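Local atomic coordinates of uncharacterized protein Cgl0159 (Corynebacterium glutamicum, PDB entry 3FOK), a protein that is of unknown function but belongs to the Cgl0159-like family of the TIM-barrel clan and is built as a beta/alpha barrel. Residues A[184-189]-A[193-198]; A[52-57]-A[148-153]; A[127-132]-A[163-168]. One frame throughout, in Å; residues are numbered along the deposited sequence.

In the fold
Eight parallel strands close into a beta/alpha barrel, in which contact 2 touches each of the other two while contacts 1 and 3 do not meet. From the N terminus, the loop after strand 44-48 opens contact 2, which spans some ninety residues before it closes on strand 144-151. Contact 3 opens inside that span, in the loop after strand 108-112, and closes beyond it on helix 158-174, so these two cross. Contact 1 follows in series as the hairpin of strands 179-189 and 192-195. The salt bridge of D127 with R150 ties contact 3 to contact 2. Backbone pairing of I151 with F184 and S186 joins contact 2 to contact 1, because their strands are neighbours in the barrel.

Contact 1: A[184-189]-A[193-198]; sequences FMSNWV and VVNDLS
The ring of F184 carries the side-chain amide of N195 on one face, with ND2 of N195 over the ring centre and the two planes only 12° apart. At the ring edge CD2 of L197 sits 3.6 Å from CE1 of F184. Further along the hairpin the six-membered ring of W188 receives CG2 of V193 over one face in a CH-pi contact. V193 is turned with CG1 anti to the backbone N (chi1 176°), which leaves CG2 to press on the indole, whose NE1 is hydrogen-bonded to OD2 of D155. Asparagine suits its place because it serves two partners at once: the flat amide of N195 stacks on F184, while OD1 of N195 accepts from OG of S186 at 2.7 Å. The backbones of 184-189 and 193-195 pair antiparallel. N187 and V194 form a hydrogen-bonded pair, each N donating to the other's O. D196 N reaches M185 O at 2.8 Å in a nearly straight bond (176° at the hydrogen). D196 OD1 then accepts from S198 N at 2.9 Å, an Asx turn, and also from S198 OG; S198 is the N-cap of helix 199-210. The hairpin thus extends a barrel strand and leads directly into the next helix. Its chemistry implies that the bond from S186 OG probably fixes the rotation of the N195 amide, keeping it flat against F184.

Contact 2: A[52-57]-A[148-153]; sequences PARGAL and LVRINL
This is a meeting of two arginines, R54 and R150, across the C-terminal end of the barrel strands: R54 belongs to the loop after strand 44-48 and R150 to strand 144-151. The side chains come from opposite directions and their guanidinium planes stand 81° apart. NH2 of R54 lies 2.9 Å from NH1 of R150, and NE of R54 is 3.5 Å from NH2 of R150. Both pairs are donor against donor, so the contact depends on acceptors outside the two segments. E124 OE1 makes a salt bridge to each of the two close nitrogens, R54 NH2 and R150 NH1, while R150 NH2 also bridges to D127. G117 O is shared as well, accepting from R150 NH2 and, weakly, from R54 NE. With CG of R54 anti to the backbone N (chi1 -164°), the extended chain brings the guanidinium from the loop to the strand. CD1 of L148 approaches NE of R54 only loosely, at 4.3 Å. Arginine fits both positions because its several N-H groups can serve different acceptors at once. The chemistry implies that the carboxylates of E124 and D127 together probably offset the two charges and make of them a largely buried polar cluster.

Contact 3: A[127-132]-A[163-168]; sequences DRYTGY and EATAHA
OG1 of T165 is the polar centre of this contact. It is hydrogen-bonded to the carbonyl of T161, one turn back in helix 158-174, and OH of Y129 stands 2.9 Å from OG1 of T165. The position of that tyrosine oxygen is less certain than the rest, so a bond from the tyrosine is possible but doubtful. OG1 of T165 lies at the edge of the Y129 ring, in its plane, and the two side chains cross at about a right angle. With OG1 beside its own backbone N and anti to the carbonyl carbon (chi1 -66°), the threonine hydroxyl can serve the preceding turn while facing the tyrosine. Threonine therefore suits a helix position where a hydroxyl is wanted close to the backbone.

Around this polar point the ring packs against two alanines a turn apart. CB of A164 is 3.6 Å from CE2 of Y129, and CB of A168 is 3.8 Å from CE1 of Y129. Their small methyls let the ring come close to the helix, and A164 O lies over one ring face. Strand 144-151 completes the setting, as T147 touches both Y129 and T165. R128, next to the tyrosine, forms a salt bridge to E163 of a neighbouring subunit, so this loop also lies at a subunit interface. The chemistry implies that Y129 is held to the helix mainly by its ring, packed against A164 and A168; OG1 of T165 is already satisfied by T161 O, and the tyrosine bond is at most a doubtful addition.

Contact 1: A[184-189]-A[193-198]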
loop_
_atom_site.group_PDB
_atom_site.type_symbol
_atom_site.label_atom_id
_atom_site.label_comp_id
_atom_site.label_asym_id
_atom_site.label_seq_id
_atom_site.Cartn_x
_atom_site.Cartn_y
_atom_site.Cartn_z
ATOM N N PHE A 184 -18.393 -9.154 16.287
ATOM C CA PHE A 184 -19.229 -10.288 15.921
ATOM C C PHE A 184 -18.345 -11.355 15.304
ATOM O O PHE A 184 -17.314 -11.049 14.706
ATOM C CB PHE A 184 -20.241 -9.905 14.837
ATOM C CG PHE A 184 -21.495 -9.268 15.342
ATOM C CD1 PHE A 184 -22.388 -9.983 16.131
ATOM C CD2 PHE A 184 -21.817 -7.968 14.968
ATOM C CE1 PHE A 184 -23.592 -9.412 16.539
ATOM C CE2 PHE A 184 -23.013 -7.387 15.369
ATOM C CZ PHE A 184 -23.906 -8.112 16.157
HETATM N N MSE A 185 -18.750 -12.608 15.463
HETATM C CA MSE A 185 -18.052 -13.703 14.820
HETATM C C MSE A 185 -19.052 -13.914 13.693
HETATM O O MSE A 185 -20.257 -13.942 13.946
HETATM C CB MSE A 185 -17.993 -14.942 15.717
HETATM C CG MSE A 185 -17.115 -14.792 16.959
HETATM SE SE MSE A 185 -15.229 -14.519 16.607
HETATM C CE MSE A 185 -15.266 -12.625 16.411
ATOM N N SER A 186 -18.580 -14.020 12.457
ATOM C CA SER A 186 -19.496 -14.202 11.337
ATOM C C SER A 186 -19.081 -15.358 10.444
ATOM O O SER A 186 -17.901 -15.690 10.353
ATOM C CB SER A 186 -19.577 -12.918 10.509
ATOM O OG SER A 186 -20.055 -11.835 11.286
ATOM N N ASN A 187 -20.057 -15.971 9.784
ATOM C CA ASN A 187 -19.780 -17.085 8.890
ATOM C C ASN A 187 -20.567 -16.951 7.604
ATOM O O ASN A 187 -21.603 -16.283 7.560
ATOM C CB ASN A 187 -20.156 -18.423 9.535
ATOM C CG ASN A 187 -19.492 -18.638 10.876
ATOM O OD1 ASN A 187 -20.022 -18.245 11.915
ATOM N ND2 ASN A 187 -18.324 -19.263 10.861
ATOM N N TRP A 188 -20.065 -17.583 6.552
ATOM C CA TRP A 188 -20.758 -17.578 5.280
ATOM C C TRP A 188 -21.670 -18.793 5.326
ATOM O O TRP A 188 -21.201 -19.919 5.524
ATOM C CB TRP A 188 -19.778 -17.718 4.112
ATOM C CG TRP A 188 -19.078 -16.450 3.744
ATOM C CD1 TRP A 188 -17.783 -16.122 4.008
ATOM C CD2 TRP A 188 -19.641 -15.337 3.043
ATOM N NE1 TRP A 188 -17.500 -14.873 3.510
ATOM C CE2 TRP A 188 -18.624 -14.369 2.911
ATOM C CE3 TRP A 188 -20.906 -15.066 2.506
ATOM C CZ2 TRP A 188 -18.830 -13.143 2.271
ATOM C CZ3 TRP A 188 -21.115 -13.844 1.866
ATOM C CH2 TRP A 188 -20.077 -12.899 1.752
ATOM N N VAL A 189 -22.969 -18.562 5.173
ATOM C CA VAL A 189 -23.945 -19.645 5.194
ATOM C C VAL A 189 -24.908 -19.463 4.032
ATOM O O VAL A 189 -25.714 -18.527 4.024
ATOM C CB VAL A 189 -24.744 -19.651 6.514
ATOM C CG1 VAL A 189 -25.756 -20.793 6.506
ATOM C CG2 VAL A 189 -23.796 -19.793 7.696
ATOM N N VAL A 193 -23.869 -13.694 4.803
ATOM C CA VAL A 193 -23.149 -13.528 6.055
ATOM C C VAL A 193 -24.118 -13.564 7.230
ATOM O O VAL A 193 -25.060 -12.769 7.287
ATOM C CB VAL A 193 -22.392 -12.179 6.090
ATOM C CG1 VAL A 193 -21.735 -11.986 7.450
ATOM C CG2 VAL A 193 -21.353 -12.136 4.982
ATOM N N VAL A 194 -23.894 -14.485 8.162
ATOM C CA VAL A 194 -24.745 -14.575 9.342
ATOM C C VAL A 194 -23.882 -14.457 10.588
ATOM O O VAL A 194 -22.891 -15.168 10.740
ATOM C CB VAL A 194 -25.535 -15.917 9.398
ATOM C CG1 VAL A 194 -26.408 -16.061 8.165
ATOM C CG2 VAL A 194 -24.576 -17.090 9.513
ATOM N N ASN A 195 -24.248 -13.542 11.476
ATOM C CA ASN A 195 -23.491 -13.362 12.708
ATOM C C ASN A 195 -23.840 -14.488 13.667
ATOM O O ASN A 195 -25.002 -14.869 13.787
ATOM C CB ASN A 195 -23.815 -12.014 13.358
ATOM C CG ASN A 195 -23.542 -10.839 12.436
ATOM O OD1 ASN A 195 -22.597 -10.860 11.642
ATOM N ND2 ASN A 195 -24.356 -9.799 12.548
ATOM N N ASP A 196 -22.826 -15.034 14.332
ATOM C CA ASP A 196 -23.032 -16.122 15.282
ATOM C C ASP A 196 -23.400 -15.508 16.629
ATOM O O ASP A 196 -22.540 -14.959 17.318
ATOM C CB ASP A 196 -21.753 -16.943 15.429
ATOM C CG ASP A 196 -21.950 -18.178 16.279
ATOM O OD1 ASP A 196 -22.807 -18.150 17.185
ATOM O OD2 ASP A 196 -21.236 -19.175 16.052
ATOM N N LEU A 197 -24.670 -15.607 17.007
ATOM C CA LEU A 197 -25.117 -15.029 18.266
ATOM C C LEU A 197 -25.055 -15.960 19.473
ATOM O O LEU A 197 -25.660 -15.682 20.501
ATOM C CB LEU A 197 -26.536 -14.480 18.112
ATOM C CG LEU A 197 -26.666 -13.329 17.110
ATOM C CD1 LEU A 197 -28.111 -12.848 17.057
ATOM C CD2 LEU A 197 -25.744 -12.190 17.520
ATOM N N SER A 198 -24.326 -17.062 19.363
ATOM C CA SER A 198 -24.210 -17.977 20.497
ATOM C C SER A 198 -23.328 -17.302 21.541
ATOM O O SER A 198 -22.423 -16.540 21.196
ATOM C CB SER A 198 -23.586 -19.310 20.067
ATOM O OG SER A 198 -22.219 -19.152 19.729
HETATM O O HOH W 1 -20.763 -12.908 17.729
HETATM O O HOH W 2 -22.645 -17.562 11.961
#

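Contact 2: A[52-57]-A[148-153]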
loop_
_atom_site.group_PDB
_atom_site.type_symbol
_atom_site.label_atom_id
_atom_site.label_comp_id
_atom_site.label_asym_id
_atom_site.label_seq_id
_atom_site.Cartn_x
_atom_site.Cartn_y
_atom_site.Cartn_z
ATOM N N PRO A 52 -28.203 2.757 6.319
ATOM C CA PRO A 52 -28.304 3.071 4.890
ATOM C C PRO A 52 -26.968 3.088 4.151
ATOM O O PRO A 52 -26.822 2.458 3.101
ATOM C CB PRO A 52 -28.978 4.439 4.889
ATOM C CG PRO A 52 -29.852 4.376 6.097
ATOM C CD PRO A 52 -28.932 3.754 7.124
ATOM N N ALA A 53 -26.002 3.812 4.708
ATOM C CA ALA A 53 -24.675 3.939 4.114
ATOM C C ALA A 53 -23.997 2.595 3.861
ATOM O O ALA A 53 -23.057 2.505 3.077
ATOM C CB ALA A 53 -23.796 4.801 5.008
ATOM N N ARG A 54 -24.475 1.552 4.525
ATOM C CA ARG A 54 -23.898 0.229 4.356
ATOM C C ARG A 54 -24.733 -0.597 3.379
ATOM O O ARG A 54 -24.486 -1.789 3.181
ATOM C CB ARG A 54 -23.812 -0.480 5.709
ATOM C CG ARG A 54 -22.903 -1.678 5.682
ATOM C CD ARG A 54 -22.933 -2.459 6.977
ATOM N NE ARG A 54 -22.833 -3.879 6.669
ATOM C CZ ARG A 54 -23.872 -4.701 6.602
ATOM N NH1 ARG A 54 -25.094 -4.247 6.839
ATOM N NH2 ARG A 54 -23.694 -5.968 6.261
ATOM N N GLY A 55 -25.719 0.053 2.769
ATOM C CA GLY A 55 -26.580 -0.620 1.816
ATOM C C GLY A 55 -27.627 -1.506 2.469
ATOM O O GLY A 55 -28.095 -2.473 1.861
ATOM N N ALA A 56 -28.003 -1.182 3.703
ATOM C CA ALA A 56 -28.995 -1.969 4.430
ATOM C C ALA A 56 -30.213 -1.133 4.820
ATOM O O ALA A 56 -30.235 -0.519 5.890
ATOM C CB ALA A 56 -28.357 -2.577 5.675
ATOM N N LEU A 57 -31.225 -1.119 3.957
ATOM C CA LEU A 57 -32.439 -0.344 4.218
ATOM C C LEU A 57 -33.577 -1.137 4.866
ATOM O O LEU A 57 -34.609 -0.566 5.205
ATOM C CB LEU A 57 -32.985 0.271 2.919
ATOM C CG LEU A 57 -32.216 1.262 2.037
ATOM C CD1 LEU A 57 -31.525 2.306 2.906
ATOM C CD2 LEU A 57 -31.211 0.523 1.180
ATOM N N LEU A 148 -17.626 -1.194 13.078
ATOM C CA LEU A 148 -18.250 -2.504 12.967
ATOM C C LEU A 148 -17.079 -3.459 12.726
ATOM O O LEU A 148 -16.346 -3.312 11.752
ATOM C CB LEU A 148 -19.207 -2.555 11.773
ATOM C CG LEU A 148 -20.364 -3.566 11.802
ATOM C CD1 LEU A 148 -20.660 -4.011 10.377
ATOM C CD2 LEU A 148 -20.027 -4.770 12.661
ATOM N N VAL A 149 -16.894 -4.425 13.616
ATOM C CA VAL A 149 -15.800 -5.375 13.472
ATOM C C VAL A 149 -16.303 -6.807 13.394
ATOM O O VAL A 149 -16.325 -7.522 14.393
ATOM C CB VAL A 149 -14.807 -5.284 14.653
ATOM C CG1 VAL A 149 -13.534 -6.053 14.320
ATOM C CG2 VAL A 149 -14.485 -3.829 14.960
ATOM N N ARG A 150 -16.713 -7.224 12.204
ATOM C CA ARG A 150 -17.184 -8.584 12.014
ATOM C C ARG A 150 -15.977 -9.450 11.705
ATOM O O ARG A 150 -15.184 -9.141 10.819
ATOM C CB ARG A 150 -18.211 -8.642 10.883
ATOM C CG ARG A 150 -19.577 -8.122 11.300
ATOM C CD ARG A 150 -20.509 -8.022 10.119
ATOM N NE ARG A 150 -20.029 -7.031 9.167
ATOM C CZ ARG A 150 -20.575 -6.807 7.979
ATOM N NH1 ARG A 150 -21.629 -7.511 7.592
ATOM N NH2 ARG A 150 -20.063 -5.884 7.180
ATOM N N ILE A 151 -15.843 -10.533 12.458
ATOM C CA ILE A 151 -14.717 -11.439 12.317
ATOM C C ILE A 151 -15.115 -12.773 11.699
ATOM O O ILE A 151 -15.718 -13.624 12.359
ATOM C CB ILE A 151 -14.070 -11.676 13.699
ATOM C CG1 ILE A 151 -13.679 -10.326 14.309
ATOM C CG2 ILE A 151 -12.878 -12.603 13.574
ATOM C CD1 ILE A 151 -13.225 -10.391 15.749
ATOM N N ASN A 152 -14.771 -12.954 10.427
ATOM C CA ASN A 152 -15.087 -14.186 9.716
ATOM C C ASN A 152 -13.801 -14.974 9.494
ATOM O O ASN A 152 -13.002 -14.651 8.616
ATOM C CB ASN A 152 -15.756 -13.856 8.380
ATOM C CG ASN A 152 -16.339 -15.072 7.697
ATOM O OD1 ASN A 152 -17.377 -14.981 7.034
ATOM N ND2 ASN A 152 -15.672 -16.214 7.837
ATOM N N LEU A 153 -13.619 -16.017 10.297
ATOM C CA LEU A 153 -12.428 -16.854 10.236
ATOM C C LEU A 153 -12.087 -17.489 8.891
ATOM O O LEU A 153 -10.931 -17.806 8.636
ATOM C CB LEU A 153 -12.515 -17.947 11.298
ATOM C CG LEU A 153 -12.541 -17.450 12.744
ATOM C CD1 LEU A 153 -12.597 -18.634 13.694
ATOM C CD2 LEU A 153 -11.301 -16.608 13.017
#

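Contact 3: A[127-132]-A[163-168]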
loop_
_atom_site.group_PDB
_atom_site.type_symbol
_atom_site.label_atom_id
_atom_site.label_comp_id
_atom_site.label_asym_id
_atom_site.label_seq_id
_atom_site.Cartn_x
_atom_site.Cartn_y
_atom_site.Cartn_z
ATOM N N ASP A 127 -14.672 -4.871 5.313
ATOM C CA ASP A 127 -15.349 -3.652 5.754
ATOM C C ASP A 127 -14.436 -2.431 5.856
ATOM O O ASP A 127 -14.069 -2.013 6.957
ATOM C CB ASP A 127 -15.987 -3.904 7.122
ATOM C CG ASP A 127 -17.357 -3.278 7.252
ATOM O OD1 ASP A 127 -17.577 -2.188 6.681
ATOM O OD2 ASP A 127 -18.212 -3.877 7.938
ATOM N N ARG A 128 -14.106 -1.837 4.714
ATOM C CA ARG A 128 -13.217 -0.681 4.673
ATOM C C ARG A 128 -13.758 0.599 5.323
ATOM O O ARG A 128 -14.968 0.797 5.440
ATOM C CB ARG A 128 -12.813 -0.430 3.219
ATOM C CG ARG A 128 -11.975 -1.574 2.655
ATOM C CD ARG A 128 -12.113 -1.717 1.147
ATOM N NE ARG A 128 -10.871 -1.421 0.441
ATOM C CZ ARG A 128 -10.090 -2.331 -0.130
ATOM N NH1 ARG A 128 -10.412 -3.610 -0.087
ATOM N NH2 ARG A 128 -8.985 -1.955 -0.754
ATOM N N TYR A 129 -12.838 1.457 5.761
ATOM C CA TYR A 129 -13.186 2.716 6.406
ATOM C C TYR A 129 -13.524 3.785 5.379
ATOM O O TYR A 129 -12.653 4.410 4.778
ATOM C CB TYR A 129 -12.046 3.140 7.334
ATOM C CG TYR A 129 -12.070 2.337 8.609
ATOM C CD1 TYR A 129 -12.449 2.924 9.817
ATOM C CD2 TYR A 129 -11.822 0.967 8.589
ATOM C CE1 TYR A 129 -12.590 2.164 10.974
ATOM C CE2 TYR A 129 -11.962 0.192 9.739
ATOM C CZ TYR A 129 -12.346 0.798 10.925
ATOM O OH TYR A 129 -12.487 0.032 12.055
ATOM N N THR A 130 -14.826 3.991 5.214
ATOM C CA THR A 130 -15.380 4.917 4.235
ATOM C C THR A 130 -16.117 6.145 4.766
ATOM O O THR A 130 -16.542 6.990 3.974
ATOM C CB THR A 130 -16.368 4.167 3.327
ATOM O OG1 THR A 130 -17.415 3.613 4.137
ATOM C CG2 THR A 130 -15.668 3.032 2.595
ATOM N N GLY A 131 -16.286 6.250 6.082
ATOM C CA GLY A 131 -17.007 7.390 6.621
ATOM C C GLY A 131 -16.172 8.346 7.448
ATOM O O GLY A 131 -15.176 8.894 6.972
ATOM N N TYR A 132 -16.595 8.563 8.690
ATOM C CA TYR A 132 -15.886 9.453 9.597
ATOM C C TYR A 132 -14.504 8.908 9.927
ATOM O O TYR A 132 -14.298 7.694 9.970
ATOM C CB TYR A 132 -16.648 9.587 10.922
ATOM C CG TYR A 132 -17.701 10.666 10.987
ATOM C CD1 TYR A 132 -17.349 12.015 10.973
ATOM C CD2 TYR A 132 -19.053 10.338 11.106
ATOM C CE1 TYR A 132 -18.317 13.014 11.082
ATOM C CE2 TYR A 132 -20.027 11.323 11.217
ATOM C CZ TYR A 132 -19.654 12.658 11.205
ATOM O OH TYR A 132 -20.616 13.633 11.322
ATOM N N GLU A 163 -6.807 -5.019 11.063
ATOM C CA GLU A 163 -5.714 -4.053 11.065
ATOM C C GLU A 163 -6.205 -2.609 10.966
ATOM O O GLU A 163 -5.694 -1.730 11.655
ATOM C CB GLU A 163 -4.728 -4.365 9.931
ATOM C CG GLU A 163 -3.543 -3.420 9.854
ATOM C CD GLU A 163 -2.410 -3.956 8.994
ATOM O OE1 GLU A 163 -2.695 -4.646 7.993
ATOM O OE2 GLU A 163 -1.234 -3.678 9.315
ATOM N N ALA A 164 -7.202 -2.365 10.124
ATOM C CA ALA A 164 -7.738 -1.017 9.966
ATOM C C ALA A 164 -8.436 -0.580 11.247
ATOM O O ALA A 164 -8.402 0.601 11.611
ATOM C CB ALA A 164 -8.712 -0.970 8.799
ATOM N N THR A 165 -9.078 -1.530 11.927
ATOM C CA THR A 165 -9.768 -1.222 13.173
ATOM C C THR A 165 -8.731 -0.855 14.228
ATOM O O THR A 165 -8.938 0.069 15.019
ATOM C CB THR A 165 -10.596 -2.425 13.675
ATOM O OG1 THR A 165 -11.660 -2.691 12.753
ATOM C CG2 THR A 165 -11.180 -2.137 15.050
ATOM N N ALA A 166 -7.612 -1.576 14.228
ATOM C CA ALA A 166 -6.540 -1.307 15.183
ATOM C C ALA A 166 -6.032 0.115 14.968
ATOM O O ALA A 166 -5.782 0.850 15.927
ATOM C CB ALA A 166 -5.404 -2.301 15.002
ATOM N N HIS A 167 -5.888 0.507 13.705
ATOM C CA HIS A 167 -5.418 1.847 13.388
ATOM C C HIS A 167 -6.428 2.892 13.854
ATOM O O HIS A 167 -6.048 3.944 14.370
ATOM C CB HIS A 167 -5.168 1.978 11.882
ATOM C CG HIS A 167 -3.992 1.184 11.393
ATOM N ND1 HIS A 167 -3.248 0.370 12.221
ATOM C CD2 HIS A 167 -3.429 1.081 10.164
ATOM C CE1 HIS A 167 -2.280 -0.200 11.526
ATOM N NE2 HIS A 167 -2.368 0.215 10.274
ATOM N N ALA A 168 -7.716 2.600 13.688
ATOM C CA ALA A 168 -8.753 3.533 14.112
ATOM C C ALA A 168 -8.656 3.764 15.622
ATOM O O ALA A 168 -8.771 4.894 16.091
ATOM C CB ALA A 168 -10.128 2.993 13.755
#